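Local coordinates for inclusion membrane protein A (PDB 6E7E) that probably drives the homotypic fusion of chlamydial inclusions as a SNARE-like membrane protein, of which this chain is the soluble helical domain, at residues 17-22 with 62-67; 68-73 with 154-159. The protein carries 2 engineered substitutions. All coordinates share one frame; numbering follows the deposited sequence.

From the N terminus the chain runs along helix 4-38, turns back through helix 44-57 and a loop, and then contact 1 closes this excursion by setting residues 62-67 against residues 17-22. Contact 2 begins immediately afterwards, at residue 68 of the same short helix 65-73, and is completed only by residues 154-159, after helices 79-82, 87-107 and 110-119 and much of helix 125-165. The two closures therefore follow one another in series, neither nested nor crossed. Helix 65-73 is shared, tied to helix 4-38 in contact 1 through its N-cap residue and to helix 125-165 in contact 2. The centres lie about 14 Å apart, and I156 CD1 also packs on G66 O at 3.5 Å.

Contact 1: residues 17-22 with 62-67; sequences SLKEIN and DNYKGF
Y64 lays one face of its ring under L18, whose CB stands 3.9 Å from the ring centroid and only 8° off the ring normal. This is a CH-pi contact over the middle of the ring. The leucine then runs back past the tyrosine in the opposite sense, so that its branch CD1 comes to 3.7 Å from Y64 CB. Leucine suits this buried place because its branched apolar chain extends the contact from the ring face, met by CB, to the tyrosine's own CB, met by CD1. Y64 holds the N-cap position before helix 65-73; its CG lies between the backbone N and the carbonyl carbon (chi1 60°), and the ring reaches across to helix 4-38.

The far end of the ring meets N22 near the ring plane: N22 CB approaches Y64 OH at 3.3 Å, at the edge, while the amide plane is turned 71° from the ring. K19 adds its CG 3.9 Å from Y64 OH, then carries its extended chain away, toward a weak, long ion pair with E68. The hydroxyl end thus lies beside CB and the amide of the partly exposed N22 and CG of the exposed K19, while the ring is packed beneath the buried L18.

Around this joint, L18 also touches V97 of helix 87-107, and F67, three residues after the tyrosine, reaches L148 and L152 of helix 125-165. The start of helix 65-73 is thereby fitted between helix 4-38 and the long C-terminal helix, with helix 87-107 packed alongside.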
loop_
_atom_site.group_PDB
_atom_site.type_symbol
_atom_site.label_atom_id
_atom_site.label_comp_id
_atom_site.label_asym_id
_atom_site.label_seq_id
_atom_site.Cartn_x
_atom_site.Cartn_y
_atom_site.Cartn_z
ATOM N N SER A 17 4.947 -7.131 -6.101
ATOM C CA SER A 17 5.369 -5.731 -5.856
ATOM C C SER A 17 4.666 -5.163 -4.631
ATOM O O SER A 17 5.319 -4.478 -3.832
ATOM C CB SER A 17 5.122 -4.898 -7.068
ATOM O OG SER A 17 5.983 -5.306 -8.097
ATOM N N LEU A 18 3.380 -5.402 -4.475
ATOM C CA LEU A 18 2.653 -4.912 -3.295
ATOM C C LEU A 18 3.278 -5.467 -2.021
ATOM O O LEU A 18 3.321 -4.738 -1.016
ATOM C CB LEU A 18 1.181 -5.294 -3.359
ATOM C CG LEU A 18 0.363 -4.463 -4.328
ATOM C CD1 LEU A 18 -0.946 -5.184 -4.586
ATOM C CD2 LEU A 18 0.142 -3.063 -3.785
ATOM N N LYS A 19 3.710 -6.722 -2.009
ATOM C CA LYS A 19 4.324 -7.301 -0.811
ATOM C C LYS A 19 5.665 -6.618 -0.546
ATOM O O LYS A 19 6.011 -6.406 0.626
ATOM C CB LYS A 19 4.494 -8.805 -0.974
ATOM C CG LYS A 19 3.172 -9.555 -0.911
ATOM C CD LYS A 19 3.332 -11.035 -1.136
ATOM C CE LYS A 19 2.030 -11.767 -0.976
ATOM N NZ LYS A 19 2.198 -13.226 -1.145
ATOM N N GLU A 20 6.417 -6.268 -1.578
ATOM C CA GLU A 20 7.661 -5.498 -1.363
ATOM C C GLU A 20 7.347 -4.114 -0.809
ATOM O O GLU A 20 8.026 -3.632 0.111
ATOM C CB GLU A 20 8.431 -5.363 -2.668
ATOM C CG GLU A 20 8.933 -6.678 -3.210
ATOM C CD GLU A 20 9.940 -6.526 -4.313
ATOM O OE1 GLU A 20 10.019 -5.430 -4.891
ATOM O OE2 GLU A 20 10.686 -7.480 -4.531
ATOM N N ILE A 21 6.345 -3.464 -1.371
ATOM C CA ILE A 21 5.902 -2.132 -0.920
ATOM C C ILE A 21 5.475 -2.236 0.535
ATOM O O ILE A 21 5.834 -1.384 1.348
ATOM C CB ILE A 21 4.796 -1.611 -1.842
ATOM C CG1 ILE A 21 5.349 -1.205 -3.205
ATOM C CG2 ILE A 21 4.028 -0.484 -1.184
ATOM C CD1 ILE A 21 4.260 -1.100 -4.267
ATOM N N ASN A 22 4.705 -3.255 0.877
ATOM C CA ASN A 22 4.261 -3.435 2.272
ATOM C C ASN A 22 5.458 -3.514 3.207
ATOM O O ASN A 22 5.495 -2.877 4.255
ATOM C CB ASN A 22 3.437 -4.717 2.360
ATOM C CG ASN A 22 2.958 -5.010 3.759
ATOM O OD1 ASN A 22 3.306 -6.030 4.359
ATOM N ND2 ASN A 22 2.234 -4.085 4.326
ATOM N N ASP A 62 -3.506 -4.986 4.784
ATOM C CA ASP A 62 -4.973 -5.173 4.694
ATOM C C ASP A 62 -5.502 -4.367 3.510
ATOM O O ASP A 62 -6.505 -4.765 2.965
ATOM C CB ASP A 62 -5.675 -4.810 6.007
ATOM C CG ASP A 62 -5.276 -5.722 7.151
ATOM O OD1 ASP A 62 -5.173 -6.941 6.908
ATOM O OD2 ASP A 62 -5.042 -5.202 8.267
ATOM N N ASN A 63 -4.799 -3.328 3.063
ATOM C CA ASN A 63 -5.271 -2.419 1.986
ATOM C C ASN A 63 -5.094 -3.045 0.594
ATOM O O ASN A 63 -5.621 -2.463 -0.381
ATOM C CB ASN A 63 -4.560 -1.066 2.070
ATOM C CG ASN A 63 -5.030 -0.235 3.250
ATOM O OD1 ASN A 63 -4.233 0.377 3.970
ATOM N ND2 ASN A 63 -6.328 -0.274 3.500
ATOM N N TYR A 64 -4.470 -4.217 0.469
ATOM C CA TYR A 64 -4.435 -4.904 -0.854
ATOM C C TYR A 64 -4.888 -6.360 -0.740
ATOM O O TYR A 64 -4.730 -7.139 -1.683
ATOM C CB TYR A 64 -3.080 -4.798 -1.563
ATOM C CG TYR A 64 -1.912 -5.381 -0.803
ATOM C CD1 TYR A 64 -1.582 -6.713 -0.915
ATOM C CD2 TYR A 64 -1.125 -4.605 0.025
ATOM C CE1 TYR A 64 -0.534 -7.272 -0.215
ATOM C CE2 TYR A 64 -0.060 -5.138 0.726
ATOM C CZ TYR A 64 0.210 -6.486 0.635
ATOM O OH TYR A 64 1.264 -6.992 1.337
ATOM N N LYS A 65 -5.516 -6.723 0.369
ATOM C CA LYS A 65 -5.917 -8.133 0.601
ATOM C C LYS A 65 -6.782 -8.667 -0.543
ATOM O O LYS A 65 -6.675 -9.864 -0.841
ATOM C CB LYS A 65 -6.654 -8.206 1.931
ATOM C CG LYS A 65 -7.165 -9.584 2.301
ATOM C CD LYS A 65 -7.966 -9.617 3.585
ATOM C CE LYS A 65 -8.518 -8.269 4.004
ATOM N NZ LYS A 65 -9.743 -8.402 4.826
ATOM N N GLY A 66 -7.651 -7.861 -1.139
ATOM C CA GLY A 66 -8.510 -8.403 -2.200
ATOM C C GLY A 66 -7.704 -8.870 -3.389
ATOM O O GLY A 66 -8.069 -9.858 -4.030
ATOM N N PHE A 67 -6.624 -8.174 -3.716
ATOM C CA PHE A 67 -5.754 -8.563 -4.850
ATOM C C PHE A 67 -5.031 -9.849 -4.495
ATOM O O PHE A 67 -4.858 -10.704 -5.365
ATOM C CB PHE A 67 -4.824 -7.428 -5.225
ATOM C CG PHE A 67 -5.522 -6.254 -5.833
ATOM C CD1 PHE A 67 -6.081 -6.371 -7.088
ATOM C CD2 PHE A 67 -5.712 -5.087 -5.117
ATOM C CE1 PHE A 67 -6.752 -5.307 -7.660
ATOM C CE2 PHE A 67 -6.384 -4.021 -5.688
ATOM C CZ PHE A 67 -6.882 -4.131 -6.965
#

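Contact 2: residues 68-73 with 154-159; sequences ESLLDE and SQIALQ
This is a small apolar helix-to-helix contact, in which I156 of helix 125-165 presses against one side of the short helix 65-73; the centre of the contact lies about 18 Å from the centre of the chain. The two segment axes approach to 10.1 Å, and their N-to-C directions differ by 38°. At that separation one branched side chain can span the space. The end methyl CD1 of I156 faces the backbone itself, 3.4 Å from L70 N, with S69 CB 3.9 Å and L70 CB 3.8 Å from it, both on the side of helix 65-73. Serine suits this position because its small side chain lets the methyl come close, while its OG is occupied by a hydrogen bond back to K65 O, one turn earlier.

In the all-helical fold of this soluble domain, helix 65-73 is packed in space between helix 4-38, where L70 and L71 touch L11, and helix 125-165, to which the isoleucine is one of its links. Beta-branching serves I156 well: with CG1 anti to the carbonyl carbon (chi1 -64°), one arm points CD1 toward S69 and L70, and the second arm, CG2, is left to meet E73. The leucine crosses the isoleucine at about a right angle, and its side chain also touches L84 and F85.

E73 offers methylene rather than charge to the isoleucine, CG lying 3.8 Å from I156 CG2; glutamate suits the place because its apolar stem can pack here while its carboxylate reaches on to the same partner helix. The chain bends at chi2 (-60°), and the carboxylate forms a salt bridge through OE2 with R160, one turn beyond I156 on helix 125-165. The E73 side chain also touches M81 of helix 79-82.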
loop_
_atom_site.group_PDB
_atom_site.type_symbol
_atom_site.label_atom_id
_atom_site.label_comp_id
_atom_site.label_asym_id
_atom_site.label_seq_id
_atom_site.Cartn_x
_atom_site.Cartn_y
_atom_site.Cartn_z
ATOM N N GLU A 68 -4.485 -9.906 -3.285
ATOM C CA GLU A 68 -3.778 -11.121 -2.849
ATOM C C GLU A 68 -4.762 -12.290 -2.855
ATOM O O GLU A 68 -4.439 -13.408 -3.320
ATOM C CB GLU A 68 -3.143 -10.859 -1.482
ATOM C CG GLU A 68 -2.257 -11.988 -1.040
ATOM C CD GLU A 68 -1.421 -11.708 0.188
ATOM O OE1 GLU A 68 -1.380 -10.550 0.628
ATOM O OE2 GLU A 68 -0.822 -12.664 0.681
ATOM N N SER A 69 -5.965 -12.065 -2.351
ATOM C CA SER A 69 -6.987 -13.129 -2.346
ATOM C C SER A 69 -7.349 -13.578 -3.771
ATOM O O SER A 69 -7.507 -14.777 -4.020
ATOM C CB SER A 69 -8.209 -12.662 -1.631
ATOM O OG SER A 69 -7.984 -12.549 -0.235
ATOM N N LEU A 70 -7.514 -12.640 -4.694
ATOM C CA LEU A 70 -7.855 -12.959 -6.097
ATOM C C LEU A 70 -6.775 -13.851 -6.682
ATOM O O LEU A 70 -7.071 -14.870 -7.301
ATOM C CB LEU A 70 -7.974 -11.676 -6.910
ATOM C CG LEU A 70 -8.407 -11.866 -8.359
ATOM C CD1 LEU A 70 -9.781 -12.524 -8.450
ATOM C CD2 LEU A 70 -8.397 -10.532 -9.062
ATOM N N LEU A 71 -5.534 -13.466 -6.475
ATOM C CA LEU A 71 -4.407 -14.248 -7.025
ATOM C C LEU A 71 -4.543 -15.679 -6.489
ATOM O O LEU A 71 -4.356 -16.645 -7.238
ATOM C CB LEU A 71 -3.081 -13.593 -6.629
ATOM C CG LEU A 71 -1.858 -14.272 -7.202
ATOM C CD1 LEU A 71 -1.803 -14.033 -8.704
ATOM C CD2 LEU A 71 -0.619 -13.760 -6.498
ATOM N N ASP A 72 -4.817 -15.813 -5.187
ATOM C CA ASP A 72 -4.869 -17.133 -4.514
ATOM C C ASP A 72 -6.061 -17.952 -5.042
ATOM O O ASP A 72 -6.032 -19.188 -4.906
ATOM C CB ASP A 72 -4.955 -16.999 -2.991
ATOM C CG ASP A 72 -3.685 -16.499 -2.316
ATOM O OD1 ASP A 72 -2.612 -16.538 -2.952
ATOM O OD2 ASP A 72 -3.777 -16.089 -1.144
ATOM N N GLU A 73 -7.093 -17.325 -5.616
ATOM C CA GLU A 73 -8.284 -18.049 -6.126
ATOM C C GLU A 73 -8.013 -18.674 -7.493
ATOM O O GLU A 73 -8.787 -19.533 -7.881
ATOM C CB GLU A 73 -9.503 -17.121 -6.212
ATOM C CG GLU A 73 -10.025 -16.720 -4.851
ATOM C CD GLU A 73 -10.473 -17.883 -3.989
ATOM O OE1 GLU A 73 -11.075 -18.800 -4.531
ATOM O OE2 GLU A 73 -10.201 -17.869 -2.776
ATOM N N SER A 154 -14.910 -8.287 -1.082
ATOM C CA SER A 154 -16.348 -8.547 -0.905
ATOM C C SER A 154 -16.820 -9.521 -1.979
ATOM O O SER A 154 -17.608 -10.457 -1.711
ATOM C CB SER A 154 -17.156 -7.274 -0.977
ATOM O OG SER A 154 -16.865 -6.394 0.112
ATOM N N GLN A 155 -16.422 -9.286 -3.211
ATOM C CA GLN A 155 -16.864 -10.109 -4.350
ATOM C C GLN A 155 -16.346 -11.544 -4.239
ATOM O O GLN A 155 -17.090 -12.506 -4.509
ATOM C CB GLN A 155 -16.424 -9.464 -5.650
ATOM C CG GLN A 155 -17.086 -8.134 -5.918
ATOM C CD GLN A 155 -16.363 -7.338 -6.967
ATOM O OE1 GLN A 155 -15.128 -7.405 -7.089
ATOM N NE2 GLN A 155 -17.135 -6.493 -7.646
ATOM N N ILE A 156 -15.069 -11.683 -3.941
ATOM C CA ILE A 156 -14.471 -13.024 -3.791
ATOM C C ILE A 156 -15.146 -13.748 -2.635
ATOM O O ILE A 156 -15.420 -14.946 -2.772
ATOM C CB ILE A 156 -12.954 -12.919 -3.548
ATOM C CG1 ILE A 156 -12.251 -12.316 -4.752
ATOM C CG2 ILE A 156 -12.381 -14.269 -3.172
ATOM C CD1 ILE A 156 -10.859 -11.896 -4.454
ATOM N N ALA A 157 -15.330 -13.083 -1.496
ATOM C CA ALA A 157 -15.876 -13.765 -0.314
ATOM C C ALA A 157 -17.255 -14.323 -0.677
ATOM O O ALA A 157 -17.567 -15.455 -0.302
ATOM C CB ALA A 157 -15.967 -12.827 0.861
ATOM N N LEU A 158 -18.081 -13.533 -1.347
ATOM C CA LEU A 158 -19.442 -13.979 -1.674
ATOM C C LEU A 158 -19.374 -15.166 -2.644
ATOM O O LEU A 158 -20.100 -16.160 -2.458
ATOM C CB LEU A 158 -20.248 -12.814 -2.249
ATOM C CG LEU A 158 -21.698 -13.162 -2.541
ATOM C CD1 LEU A 158 -22.432 -13.516 -1.274
ATOM C CD2 LEU A 158 -22.371 -12.001 -3.250
ATOM N N GLN A 159 -18.552 -15.068 -3.683
ATOM C CA GLN A 159 -18.464 -16.143 -4.672
ATOM C C GLN A 159 -17.907 -17.416 -4.048
ATOM O O GLN A 159 -18.386 -18.515 -4.347
ATOM C CB GLN A 159 -17.671 -15.689 -5.882
ATOM C CG GLN A 159 -17.593 -16.716 -6.995
ATOM C CD GLN A 159 -18.932 -17.058 -7.610
ATOM O OE1 GLN A 159 -19.867 -16.248 -7.639
ATOM N NE2 GLN A 159 -19.047 -18.265 -8.147
#